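PDB 5Y5R: pyrethroid hydrolase from Sphingobium faniae, which hydrolyses the ester bond of pyrethroid pesticides, splitting cypermethrin, for example, into its phenoxybenzyl alcohol and cyclopropanecarboxylic acid halves. Local coordinates for residues A21-L26 with Y31-P36; R59-I64 with S85-H90; E113-V116 with N122-T125; D130-V135 with R139-D144. All blocks are in the same frame, centred on the assembly; numbering follows the deposited sequence.

Interaction 1: A21-L26 with Y31-P36; sequences AVVPLL and YRVHAP
Val23 and Val33 meet with the same torsion, CG1 trans to the backbone N in both (chi1 166° and -177°), and this brings their methyls together. The two valines slide past one another in opposite senses: Val33 CG1 settles against both methyls of Val23, 3.9 Å from CG2 and 4.0 Å from CG1, while Val33 CG2 lies 3.7 Å from Leu26 CB. Ala35 CB adds a looser contact with Val23 CG2. In the beta-alpha-beta unit of strand 3-9, helix 23-28 and strand 32-34, these residues seat the helix on the outermost strand of the parallel sheet. Where the helix gives way to the strand, Tyr31 N makes a weak hydrogen bond to Leu26 O (3.4 Å), and Tyr31 OH goes on to bond Asp249. Replacing Val33 with an alanine would probably open a gap between the strand and helix residues Val23 and Leu26, since both methyl contacts would go. With a single weak polar link across it, the pairing depends mainly on apolar surface.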
loop_
_atom_site.group_PDB
_atom_site.type_symbol
_atom_site.label_atom_id
_atom_site.label_comp_id
_atom_site.label_asym_id
_atom_site.label_seq_id
_atom_site.Cartn_x
_atom_site.Cartn_y
_atom_site.Cartn_z
ATOM N N ALA A 21 7.432 12.669 3.971
ATOM C CA ALA A 21 8.580 12.626 4.870
ATOM C C ALA A 21 9.625 11.606 4.432
ATOM O O ALA A 21 10.797 11.729 4.795
ATOM C CB ALA A 21 8.115 12.306 6.289
ATOM N N VAL A 22 9.244 10.662 3.586
ATOM C CA VAL A 22 10.117 9.584 3.175
ATOM C C VAL A 22 10.848 9.884 1.869
ATOM O O VAL A 22 11.989 9.453 1.686
ATOM C CB VAL A 22 9.251 8.307 3.083
ATOM C CG1 VAL A 22 10.072 7.119 2.726
ATOM C CG2 VAL A 22 8.615 8.050 4.436
ATOM N N VAL A 23 10.228 10.626 0.956
ATOM C CA VAL A 23 10.783 10.786 -0.384
ATOM C C VAL A 23 12.205 11.358 -0.385
ATOM O O VAL A 23 13.118 10.719 -0.938
ATOM C CB VAL A 23 9.834 11.631 -1.241
ATOM C CG1 VAL A 23 10.543 12.090 -2.495
ATOM C CG2 VAL A 23 8.587 10.798 -1.569
ATOM N N PRO A 24 12.460 12.521 0.227
ATOM C CA PRO A 24 13.832 13.044 0.223
ATOM C C PRO A 24 14.842 12.117 0.878
ATOM O O PRO A 24 16.006 12.099 0.445
ATOM C CB PRO A 24 13.701 14.370 0.984
ATOM C CG PRO A 24 12.457 14.210 1.827
ATOM C CD PRO A 24 11.547 13.425 0.962
ATOM N N LEU A 25 14.438 11.334 1.893
ATOM C CA LEU A 25 15.406 10.451 2.548
ATOM C C LEU A 25 15.905 9.365 1.602
ATOM O O LEU A 25 17.106 9.066 1.574
ATOM C CB LEU A 25 14.812 9.821 3.801
ATOM C CG LEU A 25 14.401 10.859 4.841
ATOM C CD1 LEU A 25 13.709 10.192 6.014
ATOM C CD2 LEU A 25 15.584 11.702 5.259
ATOM N N LEU A 26 15.009 8.776 0.812
ATOM C CA LEU A 26 15.430 7.806 -0.200
ATOM C C LEU A 26 16.206 8.484 -1.335
ATOM O O LEU A 26 17.153 7.898 -1.880
ATOM C CB LEU A 26 14.203 7.043 -0.731
ATOM C CG LEU A 26 13.457 6.134 0.266
ATOM C CD1 LEU A 26 12.116 5.640 -0.282
ATOM C CD2 LEU A 26 14.299 4.951 0.635
ATOM N N TYR A 31 18.395 7.384 -5.054
ATOM C CA TYR A 31 17.308 6.821 -5.829
ATOM C C TYR A 31 16.416 7.927 -6.357
ATOM O O TYR A 31 16.227 8.971 -5.724
ATOM C CB TYR A 31 16.471 5.858 -4.989
ATOM C CG TYR A 31 17.181 4.587 -4.653
ATOM C CD1 TYR A 31 17.288 3.591 -5.599
ATOM C CD2 TYR A 31 17.747 4.376 -3.403
ATOM C CE1 TYR A 31 17.930 2.411 -5.318
ATOM C CE2 TYR A 31 18.409 3.186 -3.108
ATOM C CZ TYR A 31 18.490 2.212 -4.081
ATOM O OH TYR A 31 19.124 1.021 -3.860
ATOM N N ARG A 32 15.886 7.694 -7.541
ATOM C CA ARG A 32 14.787 8.498 -8.022
ATOM C C ARG A 32 13.510 7.960 -7.397
ATOM O O ARG A 32 13.268 6.752 -7.414
ATOM C CB ARG A 32 14.723 8.465 -9.544
ATOM C CG ARG A 32 13.621 9.346 -10.062
ATOM C CD ARG A 32 14.017 10.022 -11.319
ATOM N NE ARG A 32 13.021 9.828 -12.365
ATOM C CZ ARG A 32 13.071 10.429 -13.546
ATOM N NH1 ARG A 32 14.057 11.266 -13.816
ATOM N NH2 ARG A 32 12.144 10.193 -14.457
ATOM N N VAL A 33 12.715 8.837 -6.813
ATOM C CA VAL A 33 11.600 8.404 -5.983
ATOM C C VAL A 33 10.308 8.994 -6.535
ATOM O O VAL A 33 10.261 10.167 -6.917
ATOM C CB VAL A 33 11.828 8.794 -4.512
ATOM C CG1 VAL A 33 10.702 8.280 -3.646
ATOM C CG2 VAL A 33 13.166 8.230 -4.042
ATOM N N HIS A 34 9.271 8.161 -6.601
ATOM C CA HIS A 34 7.964 8.531 -7.116
ATOM C C HIS A 34 6.916 8.216 -6.051
ATOM O O HIS A 34 7.081 7.267 -5.269
ATOM C CB HIS A 34 7.662 7.765 -8.413
ATOM C CG HIS A 34 8.732 7.852 -9.463
ATOM N ND1 HIS A 34 8.720 8.797 -10.471
ATOM C CD2 HIS A 34 9.852 7.112 -9.662
ATOM C CE1 HIS A 34 9.775 8.626 -11.248
ATOM N NE2 HIS A 34 10.484 7.616 -10.777
ATOM N N ALA A 35 5.927 9.101 -5.901
ATOM C CA ALA A 35 4.771 8.849 -5.036
ATOM C C ALA A 35 3.506 9.349 -5.732
ATOM O O ALA A 35 2.930 10.368 -5.351
ATOM C CB ALA A 35 4.971 9.499 -3.660
ATOM N N PRO A 36 3.055 8.645 -6.759
ATOM C CA PRO A 36 1.953 9.136 -7.592
ATOM C C PRO A 36 0.590 8.938 -6.952
ATOM O O PRO A 36 0.409 8.117 -6.058
ATOM C CB PRO A 36 2.069 8.290 -8.862
ATOM C CG PRO A 36 2.669 6.968 -8.350
ATOM C CD PRO A 36 3.589 7.343 -7.225
#

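Interaction 2: R59-I64 with S85-H90; sequences RPVADI and SWLAQH
Leu87 and Val61 join helix 80-90 to helix 59-67, two helices of the alpha/beta hydrolase fold that rest together on strand 3-9 of the central sheet. Apolar contact is the whole of what passes between the segments, and no hydrogen bond spans them. The fork of Leu87 divides the work: CD1 presses on Val61 CG1 at 3.5 Å, tighter than usual for two methyls, and touches Val61 CB as well, whereas CD2 reaches back to the Ala62 backbone, 4.1 Å from its N. Leu87 and Val61 both also touch Ile9, so strand 3-9 packs against both.

Polar interactions stay within helix 80-90 or lead elsewhere. Ser85 OG bonds Tyr100 OH and Gly81 O, and Gln89 OE1 receives the backbone N-H of Glu186. Aromatic contact sits at the outer end: the imidazole of His90 lies across the indole of Trp86, each ring meeting the other over a face, with His90 CE1 near the rim of the indole. Trp86 in turn packs on Met54 and Glu55 of helix 54-57. What fixes the imidazole is a nearly straight bond in its own plane, His90 ND1 to Trp86 O at 3.0 Å and 174°.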
loop_
_atom_site.group_PDB
_atom_site.type_symbol
_atom_site.label_atom_id
_atom_site.label_comp_id
_atom_site.label_asym_id
_atom_site.label_seq_id
_atom_site.Cartn_x
_atom_site.Cartn_y
_atom_site.Cartn_z
ATOM N N ARG A 59 -2.561 2.654 -13.614
ATOM C CA ARG A 59 -1.889 3.124 -14.823
ATOM C C ARG A 59 -0.899 4.260 -14.567
ATOM O O ARG A 59 0.138 4.315 -15.245
ATOM C CB ARG A 59 -2.948 3.539 -15.865
ATOM C CG ARG A 59 -2.403 3.850 -17.261
ATOM C CD ARG A 59 -3.465 3.587 -18.322
ATOM N NE ARG A 59 -4.613 4.495 -18.307
ATOM C CZ ARG A 59 -5.807 4.173 -18.806
ATOM N NH1 ARG A 59 -6.010 2.953 -19.324
ATOM N NH2 ARG A 59 -6.805 5.052 -18.770
ATOM N N PRO A 60 -1.110 5.133 -13.578
ATOM C CA PRO A 60 -0.045 6.090 -13.253
ATOM C C PRO A 60 1.282 5.450 -12.874
ATOM O O PRO A 60 2.321 6.071 -13.087
ATOM C CB PRO A 60 -0.641 6.901 -12.098
ATOM C CG PRO A 60 -2.098 6.846 -12.323
ATOM C CD PRO A 60 -2.390 5.522 -12.949
ATOM N N VAL A 61 1.288 4.255 -12.284
ATOM C CA VAL A 61 2.555 3.591 -11.986
ATOM C C VAL A 61 3.121 2.923 -13.223
ATOM O O VAL A 61 4.321 3.037 -13.502
ATOM C CB VAL A 61 2.366 2.574 -10.857
ATOM C CG1 VAL A 61 3.636 1.732 -10.680
ATOM C CG2 VAL A 61 1.956 3.300 -9.588
ATOM N N ALA A 62 2.262 2.275 -14.015
ATOM C CA ALA A 62 2.736 1.647 -15.238
ATOM C C ALA A 62 3.414 2.684 -16.119
ATOM O O ALA A 62 4.428 2.392 -16.765
ATOM C CB ALA A 62 1.580 0.974 -15.981
ATOM N N ASP A 63 2.871 3.911 -16.127
ATOM C CA ASP A 63 3.510 5.024 -16.822
ATOM C C ASP A 63 4.920 5.287 -16.294
ATOM O O ASP A 63 5.852 5.482 -17.078
ATOM C CB ASP A 63 2.678 6.299 -16.684
ATOM C CG ASP A 63 1.266 6.178 -17.261
ATOM O OD1 ASP A 63 1.016 5.312 -18.134
ATOM O OD2 ASP A 63 0.409 6.998 -16.858
ATOM N N ILE A 64 5.091 5.326 -14.965
ATOM C CA ILE A 64 6.406 5.628 -14.403
ATOM C C ILE A 64 7.380 4.512 -14.747
ATOM O O ILE A 64 8.485 4.758 -15.245
ATOM C CB ILE A 64 6.331 5.821 -12.875
ATOM C CG1 ILE A 64 5.621 7.120 -12.493
ATOM C CG2 ILE A 64 7.780 5.866 -12.272
ATOM C CD1 ILE A 64 5.416 7.252 -11.006
ATOM N N SER A 85 0.933 -6.024 -6.316
ATOM C CA SER A 85 0.786 -7.385 -6.814
ATOM C C SER A 85 0.242 -7.396 -8.247
ATOM O O SER A 85 0.674 -8.185 -9.096
ATOM C CB SER A 85 -0.132 -8.169 -5.872
ATOM O OG SER A 85 0.410 -8.244 -4.562
ATOM N N TRP A 86 -0.764 -6.571 -8.525
ATOM C CA TRP A 86 -1.289 -6.533 -9.880
ATOM C C TRP A 86 -0.222 -6.046 -10.856
ATOM O O TRP A 86 0.005 -6.659 -11.903
ATOM C CB TRP A 86 -2.537 -5.654 -9.920
ATOM C CG TRP A 86 -3.330 -5.827 -11.165
ATOM C CD1 TRP A 86 -4.454 -6.572 -11.327
ATOM C CD2 TRP A 86 -3.063 -5.216 -12.432
ATOM N NE1 TRP A 86 -4.906 -6.474 -12.621
ATOM C CE2 TRP A 86 -4.060 -5.648 -13.320
ATOM C CE3 TRP A 86 -2.069 -4.351 -12.904
ATOM C CZ2 TRP A 86 -4.093 -5.244 -14.648
ATOM C CZ3 TRP A 86 -2.112 -3.943 -14.233
ATOM C CH2 TRP A 86 -3.113 -4.397 -15.081
ATOM N N LEU A 87 0.478 -4.975 -10.495
ATOM C CA LEU A 87 1.536 -4.428 -11.342
ATOM C C LEU A 87 2.688 -5.407 -11.530
ATOM O O LEU A 87 3.223 -5.542 -12.636
ATOM C CB LEU A 87 2.065 -3.149 -10.717
ATOM C CG LEU A 87 1.207 -1.898 -10.907
ATOM C CD1 LEU A 87 1.510 -0.877 -9.811
ATOM C CD2 LEU A 87 1.494 -1.337 -12.248
ATOM N N ALA A 88 3.044 -6.144 -10.482
ATOM C CA ALA A 88 4.182 -7.042 -10.603
ATOM C C ALA A 88 3.916 -8.058 -11.693
ATOM O O ALA A 88 4.792 -8.342 -12.518
ATOM C CB ALA A 88 4.450 -7.737 -9.263
ATOM N N GLN A 89 2.661 -8.504 -11.785
ATOM C CA GLN A 89 2.293 -9.536 -12.737
ATOM C C GLN A 89 2.355 -9.027 -14.164
ATOM O O GLN A 89 2.727 -9.781 -15.069
ATOM C CB GLN A 89 0.903 -10.087 -12.382
ATOM C CG GLN A 89 0.244 -10.981 -13.425
ATOM C CD GLN A 89 1.103 -12.176 -13.742
ATOM O OE1 GLN A 89 1.856 -12.629 -12.897
ATOM N NE2 GLN A 89 0.948 -12.729 -14.937
ATOM N N HIS A 90 2.002 -7.768 -14.394
ATOM C CA HIS A 90 1.965 -7.265 -15.755
ATOM C C HIS A 90 3.250 -6.567 -16.168
ATOM O O HIS A 90 3.499 -6.424 -17.370
ATOM C CB HIS A 90 0.770 -6.331 -15.960
ATOM C CG HIS A 90 -0.559 -7.016 -15.798
ATOM N ND1 HIS A 90 -1.085 -7.351 -14.572
ATOM C CD2 HIS A 90 -1.430 -7.488 -16.721
ATOM C CE1 HIS A 90 -2.239 -7.982 -14.741
ATOM N NE2 HIS A 90 -2.474 -8.070 -16.038
#

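Interaction 3: E113-V116 with N122-T125; sequences ETFV and NRGT. With 8NL ((2-methyl-3-phenyl-phenyl)methyl (1~{S})-3-[(~{E})-2-chloranyl-3,3,3-tris(fluoranyl)prop-1-enyl]-2,2-dimethyl-cyclopropane-1-carboxylate), chain G.
Arg123 runs its side chain alongside Thr114 and across Phe115. CB starts 3.7 Å from Thr114 O; CG passes the same oxygen and comes to 3.9 Å from Phe115 CD1; CD still skirts the carbonyl. A bend at chi3 (145°) then brings the guanidinium under Phe115, with the Thr114 methyl at its edge. NE has Thr114 CG2 3.2 Å away, while CZ lies under Phe115 CE1 at 3.8 Å, the ring and guanidinium planes 34° apart. At the tip NH1 bonds Pro121 O, and NH2 forms a salt bridge to Glu216 of helix 207-216, against which Phe115 also packs.

All this belongs to the cap that many alpha/beta hydrolases insert between strands of the central sheet, here, from the topology, between 95-101 and 194-199. The short helix 113-116 is tied to the returning loop by its own last carbonyls: Gly124 N donates to Phe115 O at 2.9 Å and Thr125 N to Val116 O at 3.0 Å, the latter almost straight (174°). Thr125 OG1 adds a weak bond to Val116 O. The same hydroxyl meets the bound pyrethroid, whose chlorine lies 3.1 Å from Thr125 OG1 and is also touched by Val116 CG1.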
loop_
_atom_site.group_PDB
_atom_site.type_symbol
_atom_site.label_atom_id
_atom_site.label_comp_id
_atom_site.label_asym_id
_atom_site.label_seq_id
_atom_site.Cartn_x
_atom_site.Cartn_y
_atom_site.Cartn_z
ATOM N N GLU A 113 -10.671 -8.740 0.013
ATOM C CA GLU A 113 -11.809 -8.795 0.934
ATOM C C GLU A 113 -11.699 -9.987 1.887
ATOM O O GLU A 113 -12.214 -9.913 3.008
ATOM C CB GLU A 113 -13.162 -8.827 0.192
ATOM C CG GLU A 113 -13.164 -9.219 -1.257
ATOM C CD GLU A 113 -14.519 -9.049 -1.917
ATOM O OE1 GLU A 113 -15.527 -8.896 -1.187
ATOM O OE2 GLU A 113 -14.587 -9.106 -3.168
ATOM N N THR A 114 -10.957 -11.051 1.508
ATOM C CA THR A 114 -10.736 -12.191 2.404
ATOM C C THR A 114 -10.234 -11.767 3.774
ATOM O O THR A 114 -10.677 -12.293 4.797
ATOM C CB THR A 114 -9.715 -13.185 1.809
ATOM O OG1 THR A 114 -10.230 -13.793 0.618
ATOM C CG2 THR A 114 -9.301 -14.264 2.830
ATOM N N PHE A 115 -9.322 -10.802 3.823
ATOM C CA PHE A 115 -8.712 -10.446 5.096
ATOM C C PHE A 115 -9.338 -9.242 5.779
ATOM O O PHE A 115 -9.042 -8.993 6.951
ATOM C CB PHE A 115 -7.213 -10.239 4.868
ATOM C CG PHE A 115 -6.523 -11.501 4.464
ATOM C CD1 PHE A 115 -6.229 -12.462 5.403
ATOM C CD2 PHE A 115 -6.239 -11.746 3.135
ATOM C CE1 PHE A 115 -5.610 -13.612 5.051
ATOM C CE2 PHE A 115 -5.643 -12.907 2.767
ATOM C CZ PHE A 115 -5.337 -13.857 3.732
ATOM N N VAL A 116 -10.174 -8.495 5.068
ATOM C CA VAL A 116 -10.890 -7.355 5.639
ATOM C C VAL A 116 -12.169 -7.795 6.317
ATOM O O VAL A 116 -12.540 -7.279 7.376
ATOM C CB VAL A 116 -11.164 -6.333 4.525
ATOM C CG1 VAL A 116 -12.232 -5.344 4.947
ATOM C CG2 VAL A 116 -9.844 -5.623 4.149
ATOM N N ASN A 122 -7.608 -15.572 11.881
ATOM C CA ASN A 122 -6.881 -14.306 11.895
ATOM C C ASN A 122 -7.197 -13.492 10.647
ATOM O O ASN A 122 -6.312 -13.049 9.914
ATOM C CB ASN A 122 -5.384 -14.557 12.028
ATOM C CG ASN A 122 -5.028 -15.277 13.308
ATOM O OD1 ASN A 122 -5.432 -14.887 14.397
ATOM N ND2 ASN A 122 -4.310 -16.391 13.169
ATOM N N ARG A 123 -8.488 -13.312 10.407
ATOM C CA ARG A 123 -8.988 -12.474 9.325
ATOM C C ARG A 123 -9.906 -11.439 9.946
ATOM O O ARG A 123 -10.601 -11.733 10.912
ATOM C CB ARG A 123 -9.765 -13.281 8.270
ATOM C CG ARG A 123 -8.923 -14.290 7.549
ATOM C CD ARG A 123 -9.751 -15.343 6.907
ATOM N NE ARG A 123 -9.158 -15.784 5.646
ATOM C CZ ARG A 123 -8.034 -16.489 5.538
ATOM N NH1 ARG A 123 -7.362 -16.849 6.622
ATOM N NH2 ARG A 123 -7.592 -16.837 4.344
ATOM N N GLY A 124 -9.906 -10.232 9.376
ATOM C CA GLY A 124 -10.755 -9.113 9.777
ATOM C C GLY A 124 -10.076 -7.804 10.136
ATOM O O GLY A 124 -9.182 -7.719 10.981
ATOM N N THR A 125 -10.598 -6.730 9.567
ATOM C CA THR A 125 -10.231 -5.379 9.967
ATOM C C THR A 125 -11.483 -4.649 10.449
ATOM O O THR A 125 -11.946 -3.700 9.798
ATOM C CB THR A 125 -9.569 -4.638 8.813
ATOM O OG1 THR A 125 -10.448 -4.645 7.689
ATOM C CG2 THR A 125 -8.258 -5.305 8.410
HETATM C C 8NL G . -8.161 5.375 5.167
HETATM C C8 8NL G . -8.275 9.313 6.133
HETATM C C9 8NL G . -9.356 10.178 6.269
HETATM C C10 8NL G . -10.460 9.805 7.024
HETATM C C11 8NL G . -10.421 8.548 7.623
HETATM C C12 8NL G . -9.326 7.697 7.477
HETATM C C13 8NL G . -5.489 3.947 4.871
HETATM O O 8NL G . -6.239 2.780 5.286
HETATM CL CL 8NL G . -11.165 -2.378 5.725
HETATM C C21 8NL G . -9.961 -1.236 5.122
HETATM C C22 8NL G . -10.448 0.125 4.685
HETATM F F2 8NL G . -10.091 1.003 5.606
HETATM F F1 8NL G . -9.982 0.491 3.507
HETATM F F 8NL G . -11.761 0.064 4.604
HETATM C C20 8NL G . -8.671 -1.574 5.116
HETATM C C16 8NL G . -7.612 -0.637 4.578
HETATM C C17 8NL G . -6.273 -1.203 5.042
HETATM C C18 8NL G . -6.006 -1.759 3.651
HETATM C C19 8NL G . -6.403 -2.270 6.141
HETATM C C15 8NL G . -6.707 0.237 5.441
HETATM C C14 8NL G . -6.220 1.441 4.629
HETATM O O1 8NL G . -5.889 1.302 3.450
HETATM C C2 8NL G . -5.710 5.270 5.624
HETATM C C3 8NL G . -4.573 5.846 6.176
HETATM C C4 8NL G . -4.620 7.046 6.885
HETATM C C5 8NL G . -5.826 7.727 7.020
HETATM C C6 8NL G . -6.998 7.200 6.491
HETATM C C1 8NL G . -6.934 5.969 5.777
HETATM C C7 8NL G . -8.234 8.056 6.711
#

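Interaction 4: D130-V135 with R139-D144; sequences DLIQPV and RGLQAD. With 8NL ((2-methyl-3-phenyl-phenyl)methyl (1~{S})-3-[(~{E})-2-chloranyl-3,3,3-tris(fluoranyl)prop-1-enyl]-2,2-dimethyl-cyclopropane-1-carboxylate), chain G.
Ile132 and Ala143, a non-hydrogen-bonded pair in the antiparallel beta hairpin of strands 132-135 and 140-143, turn their side chains to the bound pyrethroid. Ala143 CB meets a ring carbon of the terminal phenyl, C11, at 3.5 Å, and Ile132 CG1 lies 3.8 Å from fluorine F2 of the trifluoromethyl group. With chi1 at -55° and chi2 at -68°, Ile132 folds CD1 back over Ala143 (CB at 3.8 Å), while its CG2 rests on Leu141 CB at 3.6 Å. An alanine in place of Ile132 would probably leave the fluorines with less to lie against and take away the bridge between Leu141 and Ala143.

Behind this wall stands the ladder. Gln133 and Gln142 exchange two backbone hydrogen bonds, as do Val135 and Gly140, where a side chain on the glycine would collide with Val135 CG2. Strand 174-175 continues the sheet beyond 140-143. At the helix end Asp144 N donates to Leu131 O at 2.7 Å, nearly along the C=O axis, and Leu131 is packed on helix 148-155. The Asp144 carboxylate also stacks on the Gln133 amide, the planes 13° apart, with Gln133 NE2 3.8 Å from Asp144 OD2. Farther out, Arg147 bridges the carboxylates of Asp130 and Asp144, probably easing the repulsion between them: its NH1 pairs with Asp130 OD2 and its NH2 with Asp144 OD2.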
loop_
_atom_site.group_PDB
_atom_site.type_symbol
_atom_site.label_atom_id
_atom_site.label_comp_id
_atom_site.label_asym_id
_atom_site.label_seq_id
_atom_site.Cartn_x
_atom_site.Cartn_y
_atom_site.Cartn_z
ATOM N N ASP A 130 -15.852 -0.388 10.602
ATOM C CA ASP A 130 -16.698 0.427 11.471
ATOM C C ASP A 130 -16.705 1.891 11.035
ATOM O O ASP A 130 -17.758 2.536 11.011
ATOM C CB ASP A 130 -16.159 0.338 12.905
ATOM C CG ASP A 130 -16.939 1.194 13.896
ATOM O OD1 ASP A 130 -18.124 0.910 14.094
ATOM O OD2 ASP A 130 -16.405 2.155 14.475
ATOM N N LEU A 131 -15.539 2.413 10.646
ATOM C CA LEU A 131 -15.322 3.841 10.437
ATOM C C LEU A 131 -15.365 4.270 8.987
ATOM O O LEU A 131 -15.426 5.473 8.720
ATOM C CB LEU A 131 -13.964 4.257 11.022
ATOM C CG LEU A 131 -13.875 4.214 12.546
ATOM C CD1 LEU A 131 -12.443 4.206 13.006
ATOM C CD2 LEU A 131 -14.635 5.377 13.178
ATOM N N ILE A 132 -15.261 3.324 8.066
ATOM C CA ILE A 132 -15.305 3.555 6.633
ATOM C C ILE A 132 -16.559 2.874 6.124
ATOM O O ILE A 132 -16.714 1.655 6.282
ATOM C CB ILE A 132 -14.060 2.995 5.937
ATOM C CG1 ILE A 132 -12.776 3.571 6.558
ATOM C CG2 ILE A 132 -14.155 3.208 4.448
ATOM C CD1 ILE A 132 -12.541 5.048 6.313
ATOM N N GLN A 133 -17.446 3.642 5.509
ATOM C CA GLN A 133 -18.772 3.164 5.163
ATOM C C GLN A 133 -19.032 3.197 3.661
ATOM O O GLN A 133 -18.339 3.897 2.916
ATOM C CB GLN A 133 -19.837 3.969 5.915
ATOM C CG GLN A 133 -19.590 3.982 7.411
ATOM C CD GLN A 133 -20.497 4.960 8.132
ATOM O OE1 GLN A 133 -20.816 6.038 7.613
ATOM N NE2 GLN A 133 -20.911 4.597 9.346
ATOM N N PRO A 134 -19.943 2.358 3.172
ATOM C CA PRO A 134 -20.241 2.343 1.734
ATOM C C PRO A 134 -21.055 3.560 1.293
ATOM O O PRO A 134 -21.829 4.119 2.073
ATOM C CB PRO A 134 -21.064 1.062 1.557
ATOM C CG PRO A 134 -20.788 0.231 2.845
ATOM C CD PRO A 134 -20.624 1.268 3.898
ATOM N N VAL A 135 -20.854 3.969 0.024
ATOM C CA VAL A 135 -21.656 4.982 -0.677
ATOM C C VAL A 135 -21.865 4.499 -2.116
ATOM O O VAL A 135 -21.187 3.581 -2.580
ATOM C CB VAL A 135 -21.039 6.410 -0.665
ATOM C CG1 VAL A 135 -20.854 6.924 0.770
ATOM C CG2 VAL A 135 -19.748 6.457 -1.446
ATOM N N ARG A 139 -20.060 0.974 -4.574
ATOM C CA ARG A 139 -18.978 1.363 -5.465
ATOM C C ARG A 139 -18.032 2.364 -4.815
ATOM O O ARG A 139 -16.926 2.559 -5.324
ATOM C CB ARG A 139 -19.525 1.934 -6.783
ATOM C CG ARG A 139 -20.047 0.878 -7.767
ATOM C CD ARG A 139 -19.445 1.016 -9.163
ATOM N NE ARG A 139 -18.390 0.111 -9.448
ATOM C CZ ARG A 139 -17.493 0.248 -10.386
ATOM N NH1 ARG A 139 -17.476 1.265 -11.151
ATOM N NH2 ARG A 139 -16.581 -0.636 -10.561
ATOM N N GLY A 140 -18.424 2.968 -3.688
ATOM C CA GLY A 140 -17.541 3.867 -2.979
ATOM C C GLY A 140 -17.545 3.639 -1.478
ATOM O O GLY A 140 -18.503 3.129 -0.893
ATOM N N LEU A 141 -16.442 4.054 -0.861
ATOM C CA LEU A 141 -16.266 4.002 0.578
ATOM C C LEU A 141 -15.847 5.383 1.032
ATOM O O LEU A 141 -15.051 6.047 0.363
ATOM C CB LEU A 141 -15.205 2.989 1.009
ATOM C CG LEU A 141 -15.357 1.505 0.695
ATOM C CD1 LEU A 141 -14.106 0.796 1.174
ATOM C CD2 LEU A 141 -16.552 0.920 1.348
ATOM N N GLN A 142 -16.368 5.797 2.174
ATOM C CA GLN A 142 -16.151 7.131 2.705
ATOM C C GLN A 142 -16.055 7.054 4.213
ATOM O O GLN A 142 -16.847 6.347 4.838
ATOM C CB GLN A 142 -17.310 8.043 2.315
ATOM C CG GLN A 142 -17.311 9.359 3.074
ATOM C CD GLN A 142 -18.265 10.391 2.500
ATOM O OE1 GLN A 142 -18.810 10.225 1.407
ATOM N NE2 GLN A 142 -18.480 11.452 3.250
ATOM N N ALA A 143 -15.146 7.833 4.800
ATOM C CA ALA A 143 -14.980 7.816 6.253
ATOM C C ALA A 143 -16.209 8.366 6.974
ATOM O O ALA A 143 -16.992 9.164 6.439
ATOM C CB ALA A 143 -13.738 8.602 6.673
ATOM N N ASP A 144 -16.413 7.887 8.185
ATOM C CA ASP A 144 -17.505 8.369 9.015
ATOM C C ASP A 144 -17.121 9.685 9.702
ATOM O O ASP A 144 -16.561 9.690 10.799
ATOM C CB ASP A 144 -17.871 7.291 10.020
ATOM C CG ASP A 144 -18.960 7.703 10.942
ATOM O OD1 ASP A 144 -19.545 8.798 10.746
ATOM O OD2 ASP A 144 -19.242 6.904 11.869
HETATM C C 8NL G . -8.161 5.375 5.167
HETATM C C8 8NL G . -8.275 9.313 6.133
HETATM C C9 8NL G . -9.356 10.178 6.269
HETATM C C10 8NL G . -10.460 9.805 7.024
HETATM C C11 8NL G . -10.421 8.548 7.623
HETATM C C12 8NL G . -9.326 7.697 7.477
HETATM C C13 8NL G . -5.489 3.947 4.871
HETATM O O 8NL G . -6.239 2.780 5.286
HETATM CL CL 8NL G . -11.165 -2.378 5.725
HETATM C C21 8NL G . -9.961 -1.236 5.122
HETATM C C22 8NL G . -10.448 0.125 4.685
HETATM F F2 8NL G . -10.091 1.003 5.606
HETATM F F1 8NL G . -9.982 0.491 3.507
HETATM F F 8NL G . -11.761 0.064 4.604
HETATM C C20 8NL G . -8.671 -1.574 5.116
HETATM C C16 8NL G . -7.612 -0.637 4.578
HETATM C C17 8NL G . -6.273 -1.203 5.042
HETATM C C18 8NL G . -6.006 -1.759 3.651
HETATM C C19 8NL G . -6.403 -2.270 6.141
HETATM C C15 8NL G . -6.707 0.237 5.441
HETATM C C14 8NL G . -6.220 1.441 4.629
HETATM O O1 8NL G . -5.889 1.302 3.450
HETATM C C2 8NL G . -5.710 5.270 5.624
HETATM C C3 8NL G . -4.573 5.846 6.176
HETATM C C4 8NL G . -4.620 7.046 6.885
HETATM C C5 8NL G . -5.826 7.727 7.020
HETATM C C6 8NL G . -6.998 7.200 6.491
HETATM C C1 8NL G . -6.934 5.969 5.777
HETATM C C7 8NL G . -8.234 8.056 6.711
HETATM O O HOH W 1 -19.466 7.531 5.977
#

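Overall arrangement
Interactions 1 and 2 belong to the sheet-and-helix body, interactions 3 and 4 to the cap around the bound pyrethroid. The first two touch: Ile64 of interaction 2 packs on His34 and Pro36 of interaction 1, and strand 3-9 lies against both. Interaction 2 is buried, interaction 1 only partly, and both rely on aliphatic side chains. In the cap, backbone hydrogen bonds do more of the holding, with salt bridges to outside residues at the edges. Interaction 3 is buried; interaction 4 is only partly buried. These two come within about 5 Å at their nearest atoms and share contact with the ligand, which is hydrogen-bonded elsewhere to Ser78 and to His230, probably of the charge relay.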